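Local atomic coordinates of multifunctional non-homologous end joining DNA repair protein LigD (Mycobacterium tuberculosis, PDB entry 2IRU), a protein that probably works with Ku to repair DNA double-strand breaks by non-homologous end joining, its N-terminal polymerase domain, the part in this chain, filling gaps before ligation. Residues Leu73-Pro76 / Pro77-Arg81; Asp161-Asp165 / Ile166-Thr170. All coordinates share one frame; numbering follows the deposited sequence.

Contact 1. Residues Leu73-Pro76 / Pro77-Arg81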
loop_
_atom_site.group_PDB
_atom_site.type_symbol
_atom_site.label_atom_id
_atom_site.label_comp_id
_atom_site.label_asym_id
_atom_site.label_seq_id
_atom_site.Cartn_x
_atom_site.Cartn_y
_atom_site.Cartn_z
ATOM N N LEU A 73 23.834 -1.428 4.425
ATOM C CA LEU A 73 24.550 -1.309 5.710
ATOM C C LEU A 73 24.607 0.139 6.240
ATOM O O LEU A 73 24.726 0.384 7.459
ATOM C CB LEU A 73 25.970 -1.900 5.624
ATOM C CG LEU A 73 26.732 -2.156 6.927
ATOM C CD1 LEU A 73 26.033 -3.257 7.727
ATOM C CD2 LEU A 73 28.143 -2.620 6.604
ATOM N N SER A 74 24.542 1.110 5.333
ATOM C CA SER A 74 24.581 2.518 5.716
ATOM C C SER A 74 23.305 2.974 6.471
ATOM O O SER A 74 23.287 4.071 7.080
ATOM C CB SER A 74 24.789 3.354 4.461
ATOM O OG SER A 74 23.699 3.194 3.579
ATOM N N ALA A 75 22.241 2.167 6.392
ATOM C CA ALA A 75 20.961 2.474 7.096
ATOM C C ALA A 75 21.182 2.333 8.623
ATOM O O ALA A 75 22.095 1.612 9.068
ATOM C CB ALA A 75 19.851 1.555 6.611
ATOM N N PRO A 76 20.368 3.005 9.425
ATOM C CA PRO A 76 20.532 2.915 10.898
ATOM C C PRO A 76 20.503 1.484 11.429
ATOM O O PRO A 76 19.704 0.681 10.959
ATOM C CB PRO A 76 19.335 3.708 11.430
ATOM C CG PRO A 76 19.090 4.703 10.364
ATOM C CD PRO A 76 19.319 3.967 9.056
ATOM N N PRO A 77 21.402 1.170 12.376
ATOM C CA PRO A 77 21.466 -0.225 12.876
ATOM C C PRO A 77 20.222 -0.636 13.667
ATOM O O PRO A 77 19.956 -1.842 13.858
ATOM C CB PRO A 77 22.707 -0.230 13.790
ATOM C CG PRO A 77 23.380 1.069 13.542
ATOM C CD PRO A 77 22.455 2.026 12.950
ATOM N N TRP A 78 19.475 0.359 14.143
ATOM C CA TRP A 78 18.321 0.097 15.011
ATOM C C TRP A 78 17.049 -0.275 14.241
ATOM O O TRP A 78 16.034 -0.689 14.847
ATOM C CB TRP A 78 18.079 1.291 15.953
ATOM C CG TRP A 78 18.066 2.642 15.233
ATOM C CD1 TRP A 78 19.075 3.580 15.215
ATOM C CD2 TRP A 78 16.996 3.200 14.455
ATOM N NE1 TRP A 78 18.701 4.683 14.483
ATOM C CE2 TRP A 78 17.433 4.481 13.998
ATOM C CE3 TRP A 78 15.712 2.756 14.100
ATOM C CZ2 TRP A 78 16.633 5.315 13.206
ATOM C CZ3 TRP A 78 14.905 3.602 13.280
ATOM C CH2 TRP A 78 15.389 4.858 12.835
ATOM N N LEU A 79 17.067 -0.138 12.904
ATOM C CA LEU A 79 15.907 -0.588 12.123
ATOM C C LEU A 79 15.724 -2.102 12.273
ATOM O O LEU A 79 16.694 -2.864 12.205
ATOM C CB LEU A 79 16.112 -0.250 10.643
ATOM C CG LEU A 79 15.864 1.211 10.280
ATOM C CD1 LEU A 79 16.464 1.470 8.893
ATOM C CD2 LEU A 79 14.363 1.493 10.260
ATOM N N SER A 80 14.484 -2.524 12.519
ATOM C CA SER A 80 14.159 -3.948 12.403
ATOM C C SER A 80 14.387 -4.406 10.955
ATOM O O SER A 80 14.255 -3.619 10.006
ATOM C CB SER A 80 12.721 -4.188 12.829
ATOM O OG SER A 80 12.587 -3.842 14.199
ATOM N N ARG A 81 14.751 -5.684 10.797
ATOM C CA ARG A 81 14.947 -6.253 9.476
ATOM C C ARG A 81 14.740 -7.755 9.507
ATOM O O ARG A 81 14.875 -8.417 10.552
ATOM C CB ARG A 81 16.328 -5.929 8.912
ATOM C CG ARG A 81 17.468 -6.562 9.733
ATOM C CD ARG A 81 18.727 -5.726 9.587
ATOM N NE ARG A 81 18.634 -4.449 10.303
ATOM C CZ ARG A 81 19.408 -3.388 10.053
ATOM N NH1 ARG A 81 20.331 -3.428 9.089
ATOM N NH2 ARG A 81 19.238 -2.261 10.739
HETATM O O HOH W 1 21.942 -1.135 8.391
#
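Pro-76 and Trp-78 lie side by side and point the same way, the proline ring laid over one face of the indole. CB does most of the touching, 3.5 Å from the centroid of the five-membered ring of Trp-78 and 25° off its normal, a CH-pi contact; CG reaches only the rim of the six-membered ring, nearest Trp-78 CZ2. Trp-78 turns back over the proline because its CG stands between the backbone N and the carbonyl carbon (chi1 49°). Leu-79 crosses the proline obliquely, its CD1 3.8 Å from Pro-76 CD and also against Ala-75 CB.

Pro-76 to Leu-79 form a type I beta turn, but its closing bond is weak, Leu-79 N to Pro-76 O at 3.4 Å. Arg-81 reinforces it from beyond the turn. Its chain bends at chi3 (72°) and brings the guanidinium edge-on to two carbonyls: NE and NH2 both grip Leu-79 O, at 3.1 and 3.0 Å, from the same face of that carbonyl's plane, while NH2 also meets a lone pair of Pro-76 O at 3.0 Å. From NH1 a water leads on to Ala-75 O.

Trp-104 of helix 99-107 packs against Ala-75, Pro-76 and Leu-79, and Thr-100 of the same helix touches Trp-78. The turn leads from the loop after strand 66-68 into strand 80-84, which pairs antiparallel with strand 91-95.

Contact 2. Residues Asp161-Asp165 / Ile166-Thr170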
loop_
_atom_site.group_PDB
_atom_site.type_symbol
_atom_site.label_atom_id
_atom_site.label_comp_id
_atom_site.label_asym_id
_atom_site.label_seq_id
_atom_site.Cartn_x
_atom_site.Cartn_y
_atom_site.Cartn_z
ATOM N N ASP A 161 -19.404 -7.094 -2.031
ATOM C CA ASP A 161 -20.593 -7.917 -1.796
ATOM C C ASP A 161 -20.255 -9.410 -1.866
ATOM O O ASP A 161 -20.723 -10.200 -1.031
ATOM C CB ASP A 161 -21.697 -7.519 -2.761
ATOM C CG ASP A 161 -22.305 -6.148 -2.430
ATOM O OD1 ASP A 161 -22.023 -5.581 -1.344
ATOM O OD2 ASP A 161 -23.091 -5.641 -3.262
ATOM N N LEU A 162 -19.410 -9.789 -2.828
ATOM C CA LEU A 162 -18.946 -11.183 -2.929
ATOM C C LEU A 162 -18.167 -11.600 -1.678
ATOM O O LEU A 162 -18.334 -12.700 -1.142
ATOM C CB LEU A 162 -18.090 -11.396 -4.181
ATOM C CG LEU A 162 -18.619 -11.598 -5.603
ATOM C CD1 LEU A 162 -18.883 -10.342 -6.337
ATOM C CD2 LEU A 162 -17.607 -12.420 -6.389
ATOM N N LEU A 163 -17.300 -10.711 -1.205
ATOM C CA LEU A 163 -16.528 -11.007 -0.003
ATOM C C LEU A 163 -17.441 -11.131 1.224
ATOM O O LEU A 163 -17.218 -11.987 2.086
ATOM C CB LEU A 163 -15.427 -9.959 0.187
ATOM C CG LEU A 163 -14.353 -10.000 -0.912
ATOM C CD1 LEU A 163 -13.440 -8.761 -0.826
ATOM C CD2 LEU A 163 -13.525 -11.303 -0.897
ATOM N N ALA A 164 -18.484 -10.303 1.266
ATOM C CA ALA A 164 -19.423 -10.270 2.392
ATOM C C ALA A 164 -20.156 -11.600 2.556
ATOM O O ALA A 164 -20.533 -11.983 3.675
ATOM C CB ALA A 164 -20.434 -9.128 2.213
ATOM N N ASP A 165 -20.346 -12.286 1.429
ATOM C CA ASP A 165 -20.986 -13.601 1.392
ATOM C C ASP A 165 -20.193 -14.678 2.162
ATOM O O ASP A 165 -20.783 -15.667 2.638
ATOM C CB ASP A 165 -21.189 -14.021 -0.058
ATOM C CG ASP A 165 -22.213 -13.152 -0.787
ATOM O OD1 ASP A 165 -22.959 -12.414 -0.107
ATOM O OD2 ASP A 165 -22.265 -13.198 -2.037
ATOM N N ILE A 166 -18.873 -14.503 2.255
ATOM C CA ILE A 166 -18.013 -15.358 3.087
ATOM C C ILE A 166 -17.645 -14.680 4.417
ATOM O O ILE A 166 -16.640 -15.030 5.049
ATOM C CB ILE A 166 -16.718 -15.819 2.347
ATOM C CG1 ILE A 166 -16.982 -16.126 0.869
ATOM C CG2 ILE A 166 -16.012 -16.985 3.054
ATOM C CD1 ILE A 166 -16.244 -15.128 -0.021
ATOM N N GLY A 167 -18.460 -13.713 4.838
ATOM C CA GLY A 167 -18.323 -13.097 6.157
ATOM C C GLY A 167 -17.062 -12.256 6.315
ATOM O O GLY A 167 -16.552 -12.090 7.425
ATOM N N LEU A 168 -16.579 -11.730 5.194
ATOM C CA LEU A 168 -15.404 -10.872 5.170
ATOM C C LEU A 168 -15.847 -9.427 4.943
ATOM O O LEU A 168 -16.917 -9.169 4.365
ATOM C CB LEU A 168 -14.425 -11.326 4.083
ATOM C CG LEU A 168 -13.794 -12.724 4.212
ATOM C CD1 LEU A 168 -12.976 -13.011 2.947
ATOM C CD2 LEU A 168 -12.938 -12.862 5.477
ATOM N N VAL A 169 -15.036 -8.506 5.455
ATOM C CA VAL A 169 -15.308 -7.072 5.394
ATOM C C VAL A 169 -14.234 -6.445 4.499
ATOM O O VAL A 169 -13.087 -6.837 4.565
ATOM C CB VAL A 169 -15.270 -6.439 6.822
ATOM C CG1 VAL A 169 -15.405 -4.918 6.791
ATOM C CG2 VAL A 169 -16.360 -7.074 7.745
ATOM N N THR A 170 -14.623 -5.466 3.690
ATOM C CA THR A 170 -13.717 -4.862 2.719
ATOM C C THR A 170 -13.538 -3.360 2.960
ATOM O O THR A 170 -14.521 -2.652 3.248
ATOM C CB THR A 170 -14.253 -5.134 1.299
ATOM O OG1 THR A 170 -14.533 -6.539 1.181
ATOM C CG2 THR A 170 -13.263 -4.741 0.211
#
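Leu-163 and Thr-170 cross at about a right angle on the buried side of this helix end. CD1 of Leu-163 rests on Thr-170 OG1 at 3.2 Å, with the threonine methyl CG2 farther off at 4.2 Å. The hydroxyl sits there because OG1 lies beside the backbone N, anti to the carbonyl carbon (chi1 -50°); its polar need is met by a hydrogen bond with the hydroxyl of Thr-184 on strand 180-186. Val-202 of helix 192-209 also packs on Leu-163. Leu-168 packs on the same residue, its CB 3.5 Å from Leu-163 O and its CD1 reaching Leu-163 CD2 more loosely.

That same carbonyl oxygen is gripped twice. Ile-166 N donates at 3.0 Å and Leu-168 N at 3.2 Å, from opposite faces of the carbonyl plane, so the group is pinned between the two amides. Ala-164 O takes Gly-167 N at 2.9 Å, closing a type I turn from Ala-164 to Gly-167, and Ala-164 CA makes a CA-H...O contact with Leu-168 O.

The outer side is looser and made mostly of backbone. Ala-164, Asp-165, Ile-166 and Gly-167 are all exposed, and the side chain of Ile-166 packs on backbone rather than on side chains of 161-165: its CD1 folds back to Leu-162 O, 3.4 Å away, with chi2 strained at 114°.

The paired bonds from Leu-168 N to Leu-163 O and from Gly-167 N to Ala-164 O, with Gly-167 at positive phi (68°) as the C-prime residue, make a Schellman motif. It ends helix 149-164 and turns the chain toward strand 171-174 of the mixed sheet in the primase-polymerase domain.

In the fold
Contacts 1 and 2 lie on opposite sides of the chain's centre, about 39 Å apart between their centres, and share no helix or strand. Both are tight reversals near the surface, each with a buried inner face and a solvent side. Contact 1 rests on helix 99-107, contact 2 on strand 180-186 and helix 192-209. Their chemistry differs accordingly: a proline-tryptophan CH-pi contact, an arginine side chain and a water support the weakly closed turn at 76-79, whereas main-chain amides alone make the hydrogen bonds across 161-170. Contact 1 lies away from the substrate and metal sites; the side chain of Thr-170 of contact 2 is about 8 Å from that of Leu-141, a probable substrate-binding residue.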